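Local coordinates for protein putative glutathionylspermidine synthase (Methylobacillus flagellatus, PDB 3N6X) that is of unproven function but, with its circularly permuted ATP-grasp fold, probably uses ATP to join a carboxylate to an amine, at residues Arg77-Ser80 against Ala81-Ala85; Gln201-Leu204 against Asn205-Ala209; Lys356-Leu359 against Asp360-Glu364. All blocks are in the same frame, centred on the assembly; numbering follows the deposited sequence. Where two conformers were deposited one is given.

Contact 1. Residues Arg77-Ser80 against Ala81-Ala85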
loop_
_atom_site.group_PDB
_atom_site.type_symbol
_atom_site.label_atom_id
_atom_site.label_comp_id
_atom_site.label_asym_id
_atom_site.label_seq_id
_atom_site.Cartn_x
_atom_site.Cartn_y
_atom_site.Cartn_z
ATOM N N ARG A 77 1.367 -15.634 -7.082
ATOM C CA ARG A 77 0.286 -14.937 -7.745
ATOM C C ARG A 77 0.885 -14.472 -9.075
ATOM O O ARG A 77 1.755 -13.606 -9.082
ATOM C CB ARG A 77 -0.170 -13.742 -6.872
ATOM C CG ARG A 77 -1.165 -12.825 -7.529
ATOM C CD ARG A 77 -2.573 -13.338 -7.366
ATOM N NE ARG A 77 -3.544 -12.472 -8.023
ATOM C CZ ARG A 77 -4.066 -11.381 -7.468
ATOM N NH1 ARG A 77 -3.684 -10.996 -6.254
ATOM N NH2 ARG A 77 -4.955 -10.653 -8.132
ATOM N N ILE A 78 0.546 -15.151 -10.176
ATOM C CA ILE A 78 1.156 -14.842 -11.483
ATOM C C ILE A 78 0.283 -13.911 -12.297
ATOM O O ILE A 78 -0.903 -14.163 -12.440
ATOM C CB ILE A 78 1.549 -16.133 -12.286
ATOM C CG1 ILE A 78 2.232 -17.185 -11.372
ATOM C CG2 ILE A 78 2.441 -15.780 -13.485
ATOM C CD1 ILE A 78 2.430 -18.571 -12.011
ATOM N N LEU A 79 0.882 -12.831 -12.840
ATOM C CA LEU A 79 0.190 -11.865 -13.697
ATOM C C LEU A 79 0.921 -11.765 -15.014
ATOM O O LEU A 79 2.146 -11.744 -15.027
ATOM C CB LEU A 79 0.121 -10.471 -13.021
ATOM C CG LEU A 79 -0.557 -10.411 -11.628
ATOM C CD1 LEU A 79 -0.238 -9.104 -10.924
ATOM C CD2 LEU A 79 -2.069 -10.604 -11.729
ATOM N N SER A 80 0.183 -11.732 -16.131
ATOM C CA SER A 80 0.798 -11.637 -17.458
ATOM C C SER A 80 1.333 -10.246 -17.722
ATOM O O SER A 80 0.933 -9.287 -17.053
ATOM C CB SER A 80 -0.202 -12.039 -18.547
ATOM O OG SER A 80 -1.234 -11.079 -18.713
ATOM N N ALA A 81 2.200 -10.121 -18.724
ATOM C CA ALA A 81 2.755 -8.839 -19.125
ATOM C C ALA A 81 1.660 -7.850 -19.523
ATOM O O ALA A 81 1.794 -6.662 -19.248
ATOM C CB ALA A 81 3.733 -9.026 -20.278
ATOM N N SER A 82 0.575 -8.335 -20.153
ATOM C CA SER A 82 -0.502 -7.444 -20.598
ATOM C C SER A 82 -1.414 -7.009 -19.435
ATOM O O SER A 82 -1.798 -5.836 -19.377
ATOM C CB SER A 82 -1.295 -8.061 -21.754
ATOM O OG SER A 82 -2.049 -9.185 -21.335
ATOM N N GLU A 83 -1.729 -7.939 -18.497
ATOM C CA GLU A 83 -2.495 -7.613 -17.270
ATOM C C GLU A 83 -1.747 -6.527 -16.465
ATOM O O GLU A 83 -2.358 -5.553 -16.036
ATOM C CB GLU A 83 -2.690 -8.865 -16.372
ATOM C CG GLU A 83 -3.705 -9.866 -16.908
ATOM C CD GLU A 83 -3.710 -11.247 -16.263
ATOM O OE1 GLU A 83 -2.735 -11.588 -15.552
ATOM O OE2 GLU A 83 -4.666 -12.013 -16.528
ATOM N N TRP A 84 -0.414 -6.692 -16.295
ATOM C CA TRP A 84 0.395 -5.738 -15.545
ATOM C C TRP A 84 0.488 -4.391 -16.241
ATOM O O TRP A 84 0.450 -3.369 -15.567
ATOM C CB TRP A 84 1.790 -6.292 -15.254
ATOM C CG TRP A 84 2.634 -5.352 -14.444
ATOM C CD1 TRP A 84 3.639 -4.552 -14.903
ATOM C CD2 TRP A 84 2.477 -5.042 -13.046
ATOM N NE1 TRP A 84 4.191 -3.843 -13.859
ATOM C CE2 TRP A 84 3.469 -4.091 -12.716
ATOM C CE3 TRP A 84 1.619 -5.506 -12.030
ATOM C CZ2 TRP A 84 3.633 -3.597 -11.412
ATOM C CZ3 TRP A 84 1.818 -5.059 -10.729
ATOM C CH2 TRP A 84 2.803 -4.104 -10.434
ATOM N N ALA A 85 0.594 -4.381 -17.587
ATOM C CA ALA A 85 0.651 -3.124 -18.345
ATOM C C ALA A 85 -0.634 -2.287 -18.145
ATOM O O ALA A 85 -0.548 -1.077 -17.971
ATOM C CB ALA A 85 0.880 -3.406 -19.827
#

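Contact 2. Residues Gln201-Leu204 against Asn205-Ala209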
loop_
_atom_site.group_PDB
_atom_site.type_symbol
_atom_site.label_atom_id
_atom_site.label_comp_id
_atom_site.label_asym_id
_atom_site.label_seq_id
_atom_site.Cartn_x
_atom_site.Cartn_y
_atom_site.Cartn_z
ATOM N N GLN A 201 17.065 1.084 -5.130
ATOM C CA GLN A 201 17.896 1.985 -5.919
ATOM C C GLN A 201 17.064 2.885 -6.822
ATOM O O GLN A 201 17.440 4.038 -7.043
ATOM C CB GLN A 201 18.980 1.213 -6.697
ATOM C CG GLN A 201 20.110 0.689 -5.800
ATOM C CD GLN A 201 20.799 1.776 -5.003
ATOM O OE1 GLN A 201 21.214 2.816 -5.529
ATOM N NE2 GLN A 201 20.966 1.542 -3.726
ATOM N N VAL A 202 15.903 2.389 -7.298
ATOM C CA VAL A 202 14.943 3.214 -8.054
ATOM C C VAL A 202 14.385 4.286 -7.085
ATOM O O VAL A 202 14.348 5.461 -7.425
ATOM C CB VAL A 202 13.796 2.363 -8.692
ATOM C CG1 VAL A 202 12.699 3.266 -9.291
ATOM C CG2 VAL A 202 14.344 1.396 -9.749
ATOM N N LEU A 203 14.034 3.880 -5.855
ATOM C CA LEU A 203 13.532 4.823 -4.849
ATOM C C LEU A 203 14.593 5.878 -4.462
ATOM O O LEU A 203 14.283 7.065 -4.428
ATOM C CB LEU A 203 13.004 4.072 -3.598
ATOM C CG LEU A 203 12.638 4.953 -2.376
ATOM C CD1 LEU A 203 11.539 5.954 -2.728
ATOM C CD2 LEU A 203 12.227 4.084 -1.179
ATOM N N LEU A 204 15.846 5.449 -4.213
ATOM C CA LEU A 204 16.919 6.389 -3.886
ATOM C C LEU A 204 17.112 7.415 -5.011
ATOM O O LEU A 204 17.238 8.604 -4.741
ATOM C CB LEU A 204 18.239 5.642 -3.592
ATOM C CG LEU A 204 19.485 6.532 -3.357
ATOM C CD1 LEU A 204 19.265 7.521 -2.197
ATOM C CD2 LEU A 204 20.702 5.700 -3.117
ATOM N N ASN A 205 17.090 6.962 -6.263
ATOM C CA ASN A 205 17.244 7.853 -7.414
ATOM C C ASN A 205 16.100 8.878 -7.502
ATOM O O ASN A 205 16.351 10.053 -7.774
ATOM C CB ASN A 205 17.349 7.049 -8.689
ATOM C CG ASN A 205 17.753 7.874 -9.859
ATOM O OD1 ASN A 205 18.848 8.449 -9.890
ATOM N ND2 ASN A 205 16.847 8.004 -10.825
ATOM N N ASN A 206 14.861 8.445 -7.212
ATOM C CA ASN A 206 13.701 9.333 -7.169
ATOM C C ASN A 206 13.797 10.353 -6.029
ATOM O O ASN A 206 13.341 11.489 -6.197
ATOM C CB ASN A 206 12.403 8.526 -7.047
ATOM C CG ASN A 206 11.897 7.924 -8.348
ATOM O OD1 ASN A 206 10.941 7.162 -8.365
ATOM N ND2 ASN A 206 12.547 8.216 -9.450
ATOM N N LEU A 207 14.351 9.947 -4.853
ATOM C CA LEU A 207 14.500 10.880 -3.711
ATOM C C LEU A 207 15.532 11.978 -4.035
ATOM O O LEU A 207 15.323 13.136 -3.683
ATOM C CB LEU A 207 14.867 10.145 -2.403
ATOM C CG LEU A 207 13.781 9.225 -1.819
ATOM C CD1 LEU A 207 14.313 8.418 -0.658
ATOM C CD2 LEU A 207 12.567 10.012 -1.383
ATOM N N ARG A 208 16.618 11.613 -4.739
ATOM C CA ARG A 208 17.654 12.563 -5.165
ATOM C C ARG A 208 17.067 13.584 -6.143
ATOM O O ARG A 208 17.448 14.753 -6.124
ATOM C CB ARG A 208 18.826 11.818 -5.837
ATOM C CG ARG A 208 19.625 10.931 -4.893
ATOM C CD ARG A 208 20.603 10.050 -5.651
ATOM N NE ARG A 208 21.811 10.787 -6.022
ATOM C CZ ARG A 208 22.079 11.208 -7.250
ATOM N NH1 ARG A 208 21.241 10.947 -8.247
ATOM N NH2 ARG A 208 23.187 11.894 -7.494
ATOM N N ALA A 209 16.134 13.129 -7.000
ATOM C CA ALA A 209 15.492 13.941 -8.031
ATOM C C ALA A 209 14.568 15.014 -7.442
ATOM O O ALA A 209 14.224 15.977 -8.138
ATOM C CB ALA A 209 14.713 13.038 -8.987
HETATM O O HOH W 1 14.555 6.421 -10.615
#

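Contact 3. Residues Lys356-Leu359 against Asp360-Glu364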
loop_
_atom_site.group_PDB
_atom_site.type_symbol
_atom_site.label_atom_id
_atom_site.label_comp_id
_atom_site.label_asym_id
_atom_site.label_seq_id
_atom_site.Cartn_x
_atom_site.Cartn_y
_atom_site.Cartn_z
ATOM N N LYS A 356 -28.078 5.086 7.668
ATOM C CA LYS A 356 -29.436 4.556 7.521
ATOM C C LYS A 356 -29.459 3.381 6.548
ATOM O O LYS A 356 -30.017 2.330 6.870
ATOM C CB LYS A 356 -30.402 5.657 7.067
ATOM C CG LYS A 356 -31.751 5.130 6.578
ATOM C CD LYS A 356 -32.728 6.251 6.259
ATOM C CE LYS A 356 -32.265 7.163 5.151
ATOM N NZ LYS A 356 -33.289 8.186 4.831
ATOM N N TYR A 357 -28.818 3.545 5.373
ATOM C CA TYR A 357 -28.772 2.504 4.348
ATOM C C TYR A 357 -28.049 1.269 4.843
ATOM O O TYR A 357 -28.577 0.168 4.717
ATOM C CB TYR A 357 -28.125 3.026 3.038
ATOM C CG TYR A 357 -28.120 1.983 1.942
ATOM C CD1 TYR A 357 -27.071 1.074 1.821
ATOM C CD2 TYR A 357 -29.207 1.840 1.085
ATOM C CE1 TYR A 357 -27.090 0.073 0.853
ATOM C CE2 TYR A 357 -29.231 0.851 0.105
ATOM C CZ TYR A 357 -28.174 -0.036 -0.002
ATOM O OH TYR A 357 -28.204 -1.025 -0.953
ATOM N N VAL A 358 -26.838 1.444 5.395
ATOM C CA VAL A 358 -26.014 0.333 5.863
ATOM C C VAL A 358 -26.717 -0.515 6.921
ATOM O O VAL A 358 -26.776 -1.727 6.766
ATOM C CB VAL A 358 -24.601 0.791 6.305
ATOM C CG1 VAL A 358 -23.807 -0.370 6.909
ATOM C CG2 VAL A 358 -23.845 1.402 5.137
ATOM N N LEU A 359 -27.294 0.125 7.973
ATOM C CA LEU A 359 -28.008 -0.597 9.036
ATOM C C LEU A 359 -29.235 -1.325 8.507
ATOM O O LEU A 359 -29.599 -2.372 9.042
ATOM C CB LEU A 359 -28.394 0.345 10.175
ATOM C CG LEU A 359 -27.233 0.917 10.987
ATOM C CD1 LEU A 359 -27.730 1.893 12.009
ATOM C CD2 LEU A 359 -26.424 -0.194 11.658
ATOM N N ASP A 360 -29.838 -0.807 7.422
ATOM C CA ASP A 360 -31.012 -1.423 6.800
ATOM C C ASP A 360 -30.653 -2.600 5.854
ATOM O O ASP A 360 -31.510 -3.430 5.567
ATOM C CB ASP A 360 -31.857 -0.366 6.056
ATOM C CG ASP A 360 -33.258 -0.835 5.697
ATOM O OD1 ASP A 360 -33.995 -1.280 6.618
ATOM O OD2 ASP A 360 -33.616 -0.771 4.500
ATOM N N ASN A 361 -29.397 -2.656 5.365
ATOM C CA ASN A 361 -28.958 -3.693 4.421
ATOM C C ASN A 361 -27.672 -4.371 4.901
ATOM O O ASN A 361 -26.888 -4.863 4.090
ATOM C CB ASN A 361 -28.767 -3.086 3.029
ATOM C CG ASN A 361 -30.010 -2.460 2.481
ATOM O OD1 ASN A 361 -30.857 -3.127 1.896
ATOM N ND2 ASN A 361 -30.156 -1.165 2.669
ATOM N N LEU A 362 -27.492 -4.441 6.222
ATOM C CA LEU A 362 -26.298 -4.971 6.885
ATOM C C LEU A 362 -25.878 -6.392 6.459
ATOM O O LEU A 362 -24.683 -6.664 6.359
ATOM C CB LEU A 362 -26.469 -4.877 8.410
ATOM C CG LEU A 362 -25.193 -4.787 9.245
ATOM C CD1 LEU A 362 -24.413 -3.523 8.940
ATOM C CD2 LEU A 362 -25.515 -4.828 10.725
ATOM N N ALA A 363 -26.853 -7.288 6.199
ATOM C CA ALA A 363 -26.574 -8.691 5.830
ATOM C C ALA A 363 -26.077 -8.863 4.363
ATOM O O ALA A 363 -25.835 -9.994 3.926
ATOM C CB ALA A 363 -27.814 -9.547 6.071
ATOM N N GLU A 364 -25.955 -7.742 3.607
ATOM C CA GLU A 364 -25.527 -7.753 2.203
ATOM C C GLU A 364 -24.197 -7.025 2.012
ATOM O O GLU A 364 -23.648 -7.022 0.903
ATOM C CB GLU A 364 -26.595 -7.087 1.321
ATOM C CG GLU A 364 -27.899 -7.853 1.229
ATOM C CD GLU A 364 -29.068 -6.994 0.789
ATOM O OE1 GLU A 364 -29.081 -6.561 -0.387
ATOM O OE2 GLU A 364 -29.961 -6.732 1.630
#

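Contact 1. Residues Arg77-Ser80 against Ala81-Ala85
Ser80 and Glu83 grip each other at the start of a helix and form a capping box. Ser80 is the N-cap. Its OG accepts from Glu83 N at 3.2 Å. In return Ser80 N donates to Glu83 OE1 at 3.0 Å, in a nearly straight bond. This donor meets OE1 from above the carboxylate plane, 40° out of it. The Ser80 side chain turns OG between its own backbone N and carbonyl carbon (chi1 70°), which brings OG within bonding distance of Glu83 N. The first helical turn then closes with Trp84 N bonded to Ser80 O at 3.0 Å.

The tight part lies here. Glu83 CG packs 3.3 Å from Ser80 OG, and Glu83 OE1 comes to 3.5 Å from Leu79 CA. OE2 is held elsewhere, by salt bridges to Arg21 and Arg151, so both carboxylate oxygens are engaged. The looser part is Leu79 CD1, which approaches Trp84 CE3 obliquely at 4.2 Å. Ala81 and Ser82 make the solvent side, where Ser82 OG stands 3.3 Å from Ser80 OG.

The contact marks a sharp bend. The axes of strand 77-79 and of the helical segment 81-85 run at 85° to each other. The strand pairs in parallel with strand 464-471, while Leu79 and Trp84 both pack on Ile471. Leu79 also touches Leu429 and Trp84 touches Pro431, both on strand 423-435.

Contact 2. Residues Gln201-Leu204 against Asn205-Ala209
Gln201 O takes the backbone N-H of Asn205 at 3.0 Å, the first of four i to i+4 bonds that join 201-204 to 205-208. The Asn205 N donor is tilted 35° from the carbonyl plane of Gln201. Asn205 CB rests near the same oxygen. The amide end of Gln201 is used elsewhere: NE2 donates to Met242 O.

Val202 O accepts from Asn206 N and has a second, weak partner. A water donates weakly to Val202 O at 3.3 Å and accepts from Asn205 ND2 at 2.8 Å. The water thus links the Asn205 side chain back to the preceding turn. CG of Asn205 lies trans to its backbone N (chi1 -170°), an orientation that carries ND2 to this water. The Asn206 side chain lies beside Val202 O, with Asn206 CB 3.6 Å from that oxygen.

Leu203 makes the apolar contact of the segment. Leu203 CD1 meets Leu207 CG at 4.1 Å, one turn on, and the two side chains cross at a slant. CG of Leu207 also sits 3.4 Å from Leu203 O, whose bond to Leu207 N runs nearly straight out from the carbonyl.

Leu204 O receives Arg208 N at 3.1 Å. In the conformer given, Arg208 CG lies 3.3 Å from Leu204 O.

Helix 199-209 touches strands of two sheets. In the six-stranded sheet, Leu203 and Leu207 pack on Tyr274 of strand 268-275, and Leu204, Leu207 and Arg208 touch Val220 of strand 220-223. In the nine-stranded sheet, Val202 and Asn206 meet Leu434 of strand 423-435.

Contact 3. Residues Lys356-Leu359 against Asp360-Glu364
The ring of Tyr357 carries the amide of Asn361 on one face. Asn361 ND2 sits over the centre of the Tyr357 ring, 3.3 Å above its plane. Tyr357 CE2 is 3.4 Å from Asn361 ND2. The amide is tilted 29° to the ring, with its ND2 over the centre. The ring also stacks with that of Tyr347. The ring of Tyr357 is placed by its first torsion: CG stands trans to the backbone N (chi1 -178°), which swings the ring along the helix toward Asn361.

Asn361 ND2 also donates to Tyr357 O at 2.9 Å. Tyr357 O lies 16° out of the Asn361 amide plane. One residue therefore holds the amide twice, by its ring and by its backbone. Tyr357 O also receives a weak bond from Asp360 N. An alanine in place of Asn361 is likely to leave Tyr357 O without its side-chain donor and this ring face without its amide cover.

The backbone changes course here. Asp360 N still bonds to Lys356 O at 3.2 Å, an i to i+4 bond. Asn361 N keeps only a weak i to i+4 bond, to Tyr357 O, and also donates to Val358 O, three residues back, at 3.1 Å. It stands well above that carbonyl plane. On the buried side Val358 CG1 meets Leu362 CD1 at 3.8 Å. Leu362 goes on to touch Ile396 and Val367, and Val358 touches Leu365 and Val367.

This is a helix C-terminus closed by a side chain. Asn361 is the first residue to leave helical backbone angles, and its amide bonds back to a carbonyl of the last turn. The chain then passes from helix 352-360 into strand 365-369 of a four-stranded antiparallel sheet.

The three contacts show a helix at its start, along its length and at its end. Contact 1 caps helix 81-105, contact 2 runs along helix 199-209, and contact 3 closes helix 352-360. All are partly buried. Contact 3 lies farthest out, its centre about 29 Å from that of the chain, against 18 and 19 Å for the others. Contacts 1 and 2 both pack on strand 423-435 but do not touch; contact 3 packs beside strand 365-369 of another sheet. The chemistry follows position. A carboxylate and hydroxyl serve backbone N-H groups in contact 1, main-chain bonds dominate contact 2, and an amide serves a carbonyl in contact 3.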